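Local coordinates for putative sugar binding protein (Geobacillus stearothermophilus, PDB 6GT9) that binds galactose, and probably glucose, and is thought to serve a three-component sensing system linked to galactan utilization, at residues 161-166 and 190-195; 170-175 and 218-223; 94-99 and 165-170. All coordinates share one frame; numbering follows the deposited sequence. Where two conformers were deposited one is given.

Contact 1 (161-166 and 190-195). With GAL (beta-D-galactopyranose), chain E.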
loop_
_atom_site.group_PDB
_atom_site.type_symbol
_atom_site.label_atom_id
_atom_site.label_comp_id
_atom_site.label_asym_id
_atom_site.label_seq_id
_atom_site.Cartn_x
_atom_site.Cartn_y
_atom_site.Cartn_z
ATOM N N GLY A 161 -1.650 6.386 -5.680
ATOM C CA GLY A 161 -2.297 6.921 -4.486
ATOM C C GLY A 161 -1.932 8.368 -4.209
ATOM O O GLY A 161 -2.791 9.179 -3.854
ATOM N N SER A 162 -0.655 8.710 -4.363
ATOM C CA SER A 162 -0.169 10.078 -4.223
ATOM C C SER A 162 1.248 10.124 -4.768
ATOM O O SER A 162 1.923 9.099 -4.854
ATOM C CB SER A 162 -0.203 10.557 -2.762
ATOM O OG SER A 162 0.654 9.790 -1.937
ATOM N N LEU A 163 1.697 11.330 -5.114
ATOM C CA LEU A 163 3.043 11.522 -5.641
ATOM C C LEU A 163 4.094 11.669 -4.553
ATOM O O LEU A 163 5.291 11.656 -4.868
ATOM C CB LEU A 163 3.089 12.759 -6.537
ATOM C CG LEU A 163 2.201 12.662 -7.769
ATOM C CD1 LEU A 163 2.148 13.996 -8.502
ATOM C CD2 LEU A 163 2.696 11.552 -8.679
ATOM N N THR A 164 3.683 11.804 -3.297
ATOM C CA THR A 164 4.590 12.019 -2.176
ATOM C C THR A 164 4.810 10.776 -1.324
ATOM O O THR A 164 5.877 10.632 -0.725
ATOM C CB THR A 164 4.058 13.149 -1.283
ATOM O OG1 THR A 164 2.783 12.778 -0.735
ATOM C CG2 THR A 164 3.887 14.420 -2.083
ATOM N N ALA A 165 3.825 9.880 -1.243
ATOM C CA ALA A 165 3.968 8.691 -0.406
ATOM C C ALA A 165 5.040 7.757 -0.949
ATOM O O ALA A 165 5.085 7.446 -2.146
ATOM C CB ALA A 165 2.648 7.936 -0.294
ATOM N N ALA A 166 5.878 7.270 -0.035
ATOM C CA ALA A 166 7.077 6.542 -0.415
ATOM C C ALA A 166 6.750 5.232 -1.122
ATOM O O ALA A 166 7.423 4.873 -2.091
ATOM C CB ALA A 166 7.941 6.297 0.829
ATOM N N ILE A 190 0.243 10.332 -15.538
ATOM C CA ILE A 190 0.317 9.867 -14.153
ATOM C C ILE A 190 -0.558 10.804 -13.328
ATOM O O ILE A 190 -0.336 12.020 -13.333
ATOM C CB ILE A 190 1.765 9.857 -13.612
ATOM C CG1 ILE A 190 2.689 9.068 -14.547
ATOM C CG2 ILE A 190 1.824 9.289 -12.195
ATOM C CD1 ILE A 190 4.139 8.993 -14.100
ATOM N N GLU A 191 -1.568 10.254 -12.644
ATOM C CA GLU A 191 -2.501 11.043 -11.845
ATOM C C GLU A 191 -2.685 10.420 -10.463
ATOM O O GLU A 191 -2.509 9.216 -10.271
ATOM C CB GLU A 191 -3.869 11.173 -12.535
ATOM C CG GLU A 191 -3.805 11.762 -13.948
ATOM C CD GLU A 191 -3.599 13.272 -13.966
ATOM O OE1 GLU A 191 -3.741 13.910 -12.897
ATOM O OE2 GLU A 191 -3.293 13.820 -15.051
ATOM N N GLU A 192 -3.065 11.262 -9.502
ATOM C CA GLU A 192 -3.262 10.870 -8.111
ATOM C C GLU A 192 -4.732 10.596 -7.820
ATOM O O GLU A 192 -5.613 11.360 -8.226
ATOM C CB GLU A 192 -2.767 11.966 -7.173
ATOM C CG GLU A 192 -1.297 12.269 -7.313
ATOM C CD GLU A 192 -0.870 13.430 -6.441
ATOM O OE1 GLU A 192 -1.008 14.589 -6.890
ATOM O OE2 GLU A 192 -0.408 13.185 -5.305
ATOM N N SER A 193 -4.987 9.521 -7.080
ATOM C CA SER A 193 -6.342 9.151 -6.690
ATOM C C SER A 193 -6.677 9.504 -5.244
ATOM O O SER A 193 -7.846 9.418 -4.864
ATOM C CB SER A 193 -6.549 7.646 -6.886
ATOM O OG SER A 193 -5.766 6.920 -5.935
ATOM N N HIS A 194 -5.684 9.860 -4.429
ATOM C CA HIS A 194 -5.885 10.065 -2.986
ATOM C C HIS A 194 -6.616 8.879 -2.356
ATOM O O HIS A 194 -7.459 9.032 -1.468
ATOM C CB HIS A 194 -6.590 11.396 -2.734
ATOM C CG HIS A 194 -5.803 12.556 -3.249
ATOM N ND1 HIS A 194 -6.123 13.216 -4.418
ATOM C CD2 HIS A 194 -4.640 13.099 -2.817
ATOM C CE1 HIS A 194 -5.220 14.152 -4.652
ATOM N NE2 HIS A 194 -4.310 14.102 -3.696
ATOM N N ILE A 195 -6.236 7.679 -2.816
ATOM C CA ILE A 195 -6.703 6.358 -2.393
ATOM C C ILE A 195 -8.213 6.251 -2.189
ATOM O O ILE A 195 -8.676 5.510 -1.317
ATOM C CB ILE A 195 -5.946 5.877 -1.133
ATOM C CG1 ILE A 195 -6.236 6.725 0.103
ATOM C CG2 ILE A 195 -4.441 5.821 -1.391
ATOM C CD1 ILE A 195 -5.691 6.065 1.357
HETATM C C1 GAL E . -2.413 -0.360 -0.775
HETATM C C2 GAL E . -1.319 0.231 0.091
HETATM C C3 GAL E . -1.892 0.855 1.377
HETATM C C4 GAL E . -2.948 1.890 1.029
HETATM C C5 GAL E . -3.986 1.297 0.090
HETATM C C6 GAL E . -4.969 2.345 -0.438
HETATM O O1 GAL E . -1.849 -0.897 -1.956
HETATM O O2 GAL E . -0.370 -0.774 0.475
HETATM O O3 GAL E . -0.886 1.543 2.056
HETATM O O4 GAL E . -2.343 3.030 0.410
HETATM O O5 GAL E . -3.382 0.655 -1.104
HETATM O O6 GAL E . -6.114 1.729 -0.985
#

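Contact 2 (170-175 and 218-223). With GAL (beta-D-galactopyranose), chain E.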
loop_
_atom_site.group_PDB
_atom_site.type_symbol
_atom_site.label_atom_id
_atom_site.label_comp_id
_atom_site.label_asym_id
_atom_site.label_seq_id
_atom_site.Cartn_x
_atom_site.Cartn_y
_atom_site.Cartn_z
ATOM N N LEU A 170 7.763 4.259 -4.990
ATOM C CA LEU A 170 8.583 3.097 -5.313
ATOM C C LEU A 170 7.886 2.173 -6.311
ATOM O O LEU A 170 8.543 1.610 -7.194
ATOM C CB LEU A 170 8.958 2.346 -4.030
ATOM C CG LEU A 170 10.002 3.005 -3.121
ATOM C CD1 LEU A 170 10.131 2.222 -1.808
ATOM C CD2 LEU A 170 11.360 3.073 -3.801
ATOM N N ARG A 171 6.561 2.009 -6.195
ATOM C CA ARG A 171 5.832 1.136 -7.121
ATOM C C ARG A 171 5.758 1.737 -8.518
ATOM O O ARG A 171 5.748 1.003 -9.518
ATOM C CB ARG A 171 4.421 0.863 -6.602
ATOM C CG ARG A 171 4.383 0.092 -5.293
ATOM C CD ARG A 171 3.001 0.149 -4.649
ATOM N NE ARG A 171 3.061 -0.392 -3.295
ATOM C CZ ARG A 171 2.020 -0.566 -2.489
ATOM N NH1 ARG A 171 0.794 -0.229 -2.883
ATOM N NH2 ARG A 171 2.226 -1.060 -1.268
ATOM N N VAL A 172 5.663 3.062 -8.607
ATOM C CA VAL A 172 5.757 3.717 -9.906
ATOM C C VAL A 172 7.157 3.549 -10.476
ATOM O O VAL A 172 7.335 3.174 -11.645
ATOM C CB VAL A 172 5.384 5.205 -9.788
ATOM C CG1 VAL A 172 5.673 5.924 -11.095
ATOM C CG2 VAL A 172 3.925 5.363 -9.368
ATOM N N ARG A 173 8.173 3.833 -9.659
ATOM C CA ARG A 173 9.545 3.841 -10.152
ATOM C C ARG A 173 9.995 2.448 -10.580
ATOM O O ARG A 173 10.696 2.303 -11.590
ATOM C CB ARG A 173 10.472 4.419 -9.083
ATOM C CG ARG A 173 11.919 4.553 -9.531
ATOM C CD ARG A 173 12.014 5.481 -10.736
ATOM N NE ARG A 173 13.256 5.278 -11.475
ATOM C CZ ARG A 173 14.418 5.838 -11.150
ATOM N NH1 ARG A 173 14.501 6.633 -10.089
ATOM N NH2 ARG A 173 15.499 5.588 -11.880
ATOM N N GLY A 174 9.593 1.410 -9.840
ATOM C CA GLY A 174 9.923 0.053 -10.253
ATOM C C GLY A 174 9.234 -0.347 -11.547
ATOM O O GLY A 174 9.819 -1.031 -12.397
ATOM N N PHE A 175 7.974 0.061 -11.710
ATOM C CA PHE A 175 7.266 -0.170 -12.968
ATOM C C PHE A 175 8.013 0.457 -14.133
ATOM O O PHE A 175 8.252 -0.191 -15.159
ATOM C CB PHE A 175 5.850 0.406 -12.857
ATOM C CG PHE A 175 5.041 0.327 -14.132
ATOM C CD1 PHE A 175 5.079 1.357 -15.064
ATOM C CD2 PHE A 175 4.207 -0.757 -14.372
ATOM C CE1 PHE A 175 4.318 1.304 -16.225
ATOM C CE2 PHE A 175 3.446 -0.829 -15.545
ATOM C CZ PHE A 175 3.500 0.208 -16.466
ATOM N N TYR A 218 -2.260 1.344 -15.134
ATOM C CA TYR A 218 -1.533 0.757 -14.011
ATOM C C TYR A 218 -1.941 1.511 -12.752
ATOM O O TYR A 218 -1.685 2.713 -12.650
ATOM C CB TYR A 218 -0.025 0.866 -14.231
ATOM C CG TYR A 218 0.861 0.558 -13.036
ATOM C CD1 TYR A 218 0.610 -0.533 -12.212
ATOM C CD2 TYR A 218 1.988 1.322 -12.779
ATOM C CE1 TYR A 218 1.439 -0.841 -11.136
ATOM C CE2 TYR A 218 2.827 1.028 -11.709
ATOM C CZ TYR A 218 2.557 -0.062 -10.900
ATOM O OH TYR A 218 3.398 -0.353 -9.845
ATOM N N GLY A 219 -2.585 0.821 -11.816
ATOM C CA GLY A 219 -2.954 1.406 -10.527
ATOM C C GLY A 219 -2.018 0.885 -9.451
ATOM O O GLY A 219 -1.669 -0.297 -9.446
ATOM N N THR A 220 -1.593 1.772 -8.545
ATOM C CA THR A 220 -0.552 1.396 -7.595
ATOM C C THR A 220 -1.043 1.280 -6.164
ATOM O O THR A 220 -0.225 1.049 -5.270
ATOM C CB THR A 220 0.623 2.385 -7.648
ATOM O OG1 THR A 220 0.218 3.674 -7.159
ATOM C CG2 THR A 220 1.133 2.525 -9.083
ATOM N N SER A 221 -2.343 1.440 -5.917
ATOM C CA SER A 221 -2.891 1.254 -4.583
ATOM C C SER A 221 -4.224 0.530 -4.711
ATOM O O SER A 221 -4.739 0.328 -5.814
ATOM C CB SER A 221 -3.013 2.590 -3.836
ATOM O OG SER A 221 -4.008 3.433 -4.399
ATOM N N ALA A 222 -4.800 0.156 -3.564
ATOM C CA ALA A 222 -5.762 -0.946 -3.533
ATOM C C ALA A 222 -7.072 -0.657 -4.260
ATOM O O ALA A 222 -7.746 -1.607 -4.677
ATOM C CB ALA A 222 -6.068 -1.338 -2.091
ATOM N N LEU A 223 -7.455 0.610 -4.419
ATOM C CA LEU A 223 -8.736 0.963 -5.025
ATOM C C LEU A 223 -8.598 1.547 -6.427
ATOM O O LEU A 223 -9.615 1.831 -7.074
ATOM C CB LEU A 223 -9.482 1.954 -4.115
ATOM C CG LEU A 223 -9.702 1.424 -2.696
ATOM C CD1 LEU A 223 -10.219 2.512 -1.752
ATOM C CD2 LEU A 223 -10.643 0.221 -2.706
HETATM C C1 GAL E . -2.413 -0.360 -0.775
HETATM C C2 GAL E . -1.319 0.231 0.091
HETATM C C3 GAL E . -1.892 0.855 1.377
HETATM C C4 GAL E . -2.948 1.890 1.029
HETATM C C5 GAL E . -3.986 1.297 0.090
HETATM C C6 GAL E . -4.969 2.345 -0.438
HETATM O O1 GAL E . -1.849 -0.897 -1.956
HETATM O O2 GAL E . -0.370 -0.774 0.475
HETATM O O3 GAL E . -0.886 1.543 2.056
HETATM O O4 GAL E . -2.343 3.030 0.410
HETATM O O5 GAL E . -3.382 0.655 -1.104
HETATM O O6 GAL E . -6.114 1.729 -0.985
#

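Contact 3 (94-99 and 165-170). With GAL (beta-D-galactopyranose), chain E.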
loop_
_atom_site.group_PDB
_atom_site.type_symbol
_atom_site.label_atom_id
_atom_site.label_comp_id
_atom_site.label_asym_id
_atom_site.label_seq_id
_atom_site.Cartn_x
_atom_site.Cartn_y
_atom_site.Cartn_z
ATOM N N GLN A 94 3.247 3.380 8.880
ATOM C CA GLN A 94 3.997 3.606 7.652
ATOM C C GLN A 94 5.036 4.695 7.883
ATOM O O GLN A 94 4.808 5.650 8.635
ATOM C CB GLN A 94 3.075 4.060 6.528
ATOM C CG GLN A 94 2.108 3.049 5.991
ATOM C CD GLN A 94 0.957 3.760 5.292
ATOM O OE1 GLN A 94 0.242 4.529 5.928
ATOM N NE2 GLN A 94 0.805 3.541 3.975
ATOM N N GLY A 95 6.187 4.546 7.243
ATOM C CA GLY A 95 7.073 5.681 7.090
ATOM C C GLY A 95 6.642 6.383 5.824
ATOM O O GLY A 95 7.290 6.238 4.785
ATOM N N LEU A 96 5.525 7.121 5.894
ATOM C CA LEU A 96 4.776 7.471 4.686
ATOM C C LEU A 96 5.598 8.332 3.733
ATOM O O LEU A 96 5.536 8.146 2.508
ATOM C CB LEU A 96 3.479 8.175 5.069
ATOM C CG LEU A 96 2.369 8.213 4.024
ATOM C CD1 LEU A 96 2.126 6.811 3.452
ATOM C CD2 LEU A 96 1.110 8.757 4.677
ATOM N N THR A 97 6.354 9.291 4.265
ATOM C CA THR A 97 7.296 10.081 3.481
ATOM C C THR A 97 8.645 10.053 4.174
ATOM O O THR A 97 8.741 9.782 5.370
ATOM C CB THR A 97 6.859 11.537 3.317
ATOM O OG1 THR A 97 6.792 12.162 4.612
ATOM C CG2 THR A 97 5.508 11.619 2.630
ATOM N N GLU A 98 9.695 10.349 3.416
ATOM C CA GLU A 98 11.014 10.400 4.025
ATOM C C GLU A 98 11.266 11.740 4.692
ATOM O O GLU A 98 11.922 11.796 5.742
ATOM C CB GLU A 98 12.104 10.128 2.984
ATOM C CG GLU A 98 13.470 9.954 3.635
ATOM C CD GLU A 98 14.627 10.089 2.675
ATOM O OE1 GLU A 98 14.886 9.119 1.929
ATOM O OE2 GLU A 98 15.286 11.154 2.683
ATOM N N ALA A 99 10.732 12.818 4.109
ATOM C CA ALA A 99 11.044 14.164 4.579
ATOM C C ALA A 99 10.374 14.471 5.912
ATOM O O ALA A 99 10.967 15.124 6.779
ATOM C CB ALA A 99 10.623 15.191 3.521
ATOM N N ALA A 165 3.825 9.880 -1.243
ATOM C CA ALA A 165 3.968 8.691 -0.406
ATOM C C ALA A 165 5.040 7.757 -0.949
ATOM O O ALA A 165 5.085 7.446 -2.146
ATOM C CB ALA A 165 2.648 7.936 -0.294
ATOM N N ALA A 166 5.878 7.270 -0.035
ATOM C CA ALA A 166 7.077 6.542 -0.415
ATOM C C ALA A 166 6.750 5.232 -1.122
ATOM O O ALA A 166 7.423 4.873 -2.091
ATOM C CB ALA A 166 7.941 6.297 0.829
ATOM N N HIS A 167 5.736 4.491 -0.657
ATOM C CA HIS A 167 5.438 3.208 -1.299
ATOM C C HIS A 167 4.860 3.408 -2.691
ATOM O O HIS A 167 5.129 2.615 -3.603
ATOM C CB HIS A 167 4.494 2.352 -0.442
ATOM C CG HIS A 167 3.167 2.978 -0.124
ATOM N ND1 HIS A 167 2.984 4.336 0.038
ATOM C CD2 HIS A 167 1.973 2.406 0.168
ATOM C CE1 HIS A 167 1.728 4.577 0.379
ATOM N NE2 HIS A 167 1.094 3.422 0.469
ATOM N N GLN A 168 4.078 4.470 -2.871
ATOM C CA GLN A 168 3.564 4.809 -4.195
ATOM C C GLN A 168 4.694 5.198 -5.131
ATOM O O GLN A 168 4.740 4.747 -6.283
ATOM C CB GLN A 168 2.540 5.941 -4.076
ATOM C CG GLN A 168 1.351 5.568 -3.208
ATOM C CD GLN A 168 0.634 4.341 -3.738
ATOM O OE1 GLN A 168 -0.092 4.418 -4.727
ATOM N NE2 GLN A 168 0.856 3.193 -3.096
ATOM N N GLN A 169 5.616 6.040 -4.657
ATOM C CA GLN A 169 6.757 6.419 -5.489
ATOM C C GLN A 169 7.550 5.196 -5.915
ATOM O O GLN A 169 7.956 5.079 -7.082
ATOM C CB GLN A 169 7.656 7.399 -4.734
ATOM C CG GLN A 169 7.109 8.818 -4.617
ATOM C CD GLN A 169 7.922 9.663 -3.643
ATOM O OE1 GLN A 169 8.875 9.179 -3.031
ATOM N NE2 GLN A 169 7.542 10.920 -3.488
ATOM N N LEU A 170 7.763 4.259 -4.990
ATOM C CA LEU A 170 8.583 3.097 -5.313
ATOM C C LEU A 170 7.886 2.173 -6.311
ATOM O O LEU A 170 8.543 1.610 -7.194
ATOM C CB LEU A 170 8.958 2.346 -4.030
ATOM C CG LEU A 170 10.002 3.005 -3.121
ATOM C CD1 LEU A 170 10.131 2.222 -1.808
ATOM C CD2 LEU A 170 11.360 3.073 -3.801
HETATM C C1 GAL E . -2.413 -0.360 -0.775
HETATM C C2 GAL E . -1.319 0.231 0.091
HETATM C C3 GAL E . -1.892 0.855 1.377
HETATM C C4 GAL E . -2.948 1.890 1.029
HETATM C C5 GAL E . -3.986 1.297 0.090
HETATM C C6 GAL E . -4.969 2.345 -0.438
HETATM O O1 GAL E . -1.849 -0.897 -1.956
HETATM O O2 GAL E . -0.370 -0.774 0.475
HETATM O O3 GAL E . -0.886 1.543 2.056
HETATM O O4 GAL E . -2.343 3.030 0.410
HETATM O O5 GAL E . -3.382 0.655 -1.104
HETATM O O6 GAL E . -6.114 1.729 -0.985
#

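Contact 1 (161-166 and 190-195)
With CG of Glu192 beside its own backbone N (chi1 -61°) and the chain running straight on through CG (chi2 176°), the carboxylate is carried across to the loop at Ser162 and Leu163. There OE2 accepts the backbone N-H of Leu163, Leu163 N to Glu192 OE2 being 2.8 Å; the donor stands above the carboxylate plane, 44° out of it. OE2 also lies 3.3 Å from Ser162 CA. Leu163 leans on the same group: its CG rests 3.4 Å from Glu192 CD, and the two side chains cross at about a right angle. Its CD1 lies beside Glu192 OE1, while the other methyl, CD2, reaches CG2 of Ile190 in a looser apolar touch.

The loop follows strand 154-160, the parallel neighbour of strand 185-192 in the sheet of one lobe of this periplasmic-binding-protein fold. Beyond the strands, Gly161 O takes a weak bond from His194 N at 3.0 Å. Gly161 CA packs 3.9 Å from Ile195 CG2, and that same methyl lies against C6 of the galactose at 3.6 Å, which makes Ile195 part of the sugar pocket. Ser193 OG approaches Gly161 CA too, but its polar partner is Asp224; the His194 ring is tied through ND1 to Gln199. On the loop itself, Ser162 OG accepts from Ala165 N at 3.2 Å, an ST motif just ahead of helix 166-179.

Contact 2 (170-175 and 218-223)
Arg171 O is gripped from opposite faces of its carbonyl plane, by Phe175 N of its own helix and by the phenol of Tyr218. The phenol bond is the shorter, Tyr218 OH to Arg171 O 2.7 Å, with the donor well above the plane. One helical turn on, Phe175 lies over a face of the Tyr218 ring in an offset stack, centroids 4.2 Å apart and planes at 16°, the two side chains sliding past each other in opposite directions. CG2 of Thr220 rests on the other face of the tyrosine. A phenylalanine in place of Tyr218 would probably leave Arg171 O without its second donor, the helix N-H remaining as the one grip described here.

Extended from CG to NE, the arginine chain spans the distance from the helix to the sugar and sets its guanidinium there. NH1 bridges Thr220 O, 2.9 Å away and near the guanidinium plane, and the sugar: NH1 to GAL O1 is 2.9 Å. NH2 gives to GAL O2 at 3.1 Å and is also bonded to Asn135. From the other segment, Ala222 N reaches the ring oxygen, GAL O5, at 2.9 Å.

Helix 166-179 thus packs on the end of strand 216-219, beside strands 154-160 and 242-246, where Tyr218 also touches Ile158 and Phe246, while helix 135-149 adds Leu146 against Phe175.

Contact 3 (94-99 and 165-170)
The O3 edge of the galactose pocket, at the meeting of the two lobes, is where Gln94 and His167 come together. Gln94 follows strand 90-93 of one sheet; His167 stands in the first turn of helix 166-179, which belongs to the other lobe. His167 NE2 gives a hydrogen bond to GAL O3 at 3.2 Å and a weak, longer one to GAL O4, O3 lying at the ring's edge near its plane. CG of the histidine sits between the backbone N and the carbonyl carbon (chi1 59°), a turn that swings the ring toward the sugar and toward Gln94. The Gln94 amide NE2 also comes to 3.2 Å from GAL O3 and to 3.5 Å from His167 NE2, its plane 84° from the imidazole. That amide nitrogen is bonded to Asp119 and Glu38, both galactose-binding residues, so Gln94, besides lining the pocket, is placed to steady them as a second-shell residue.

On the imidazole, the amide of Gln168 lies over the centre of one face, its NE2 3.5 Å above the plane. Leu96 CD1 comes obliquely to His167 CE1 at 3.8 Å and touches the CB of Ala165 on its way.

Away from the sugar, the first turn of the helix is met by a backbone bond: Ala166 N to Leu96 O is 2.7 Å and nearly straight (162°). Leu96 O also takes a CA-H...O contact from Ala165, and Ala166 CB packs at 3.5 Å from the same oxygen. Gly95, the centre of an inverse gamma turn, bends the chain between Gln94 and Leu96.

A helix N-terminal N-H is thus satisfied by a carbonyl of the opposite lobe, a bond consistent with a closed, sugar-bound arrangement, while the histidine that binds the sugar is held between apolar and amide neighbours.

Overall arrangement
All three contacts reach the galactose and gather round helix 166-179 and the loop before it. Contacts 1 and 2 lie in one lobe, on the same sheet, with centres about 9 Å apart; Gly161 N and Thr220 OG1 approach to 3.6 Å, and Ile195 O packs 3.4 Å from Leu223 CD1. Contact 3 spans the lobes, its centre about 10 Å from that of contact 1 and about 12 Å from that of contact 2. Gln168 joins all three, its OE1 lying 2.7 Å from Gly161 N and 2.6 Å from Thr220 OG1. Contacts 1 and 2 thus approach the sugar from one lobe, and contact 3 brings in Gln94 of the other.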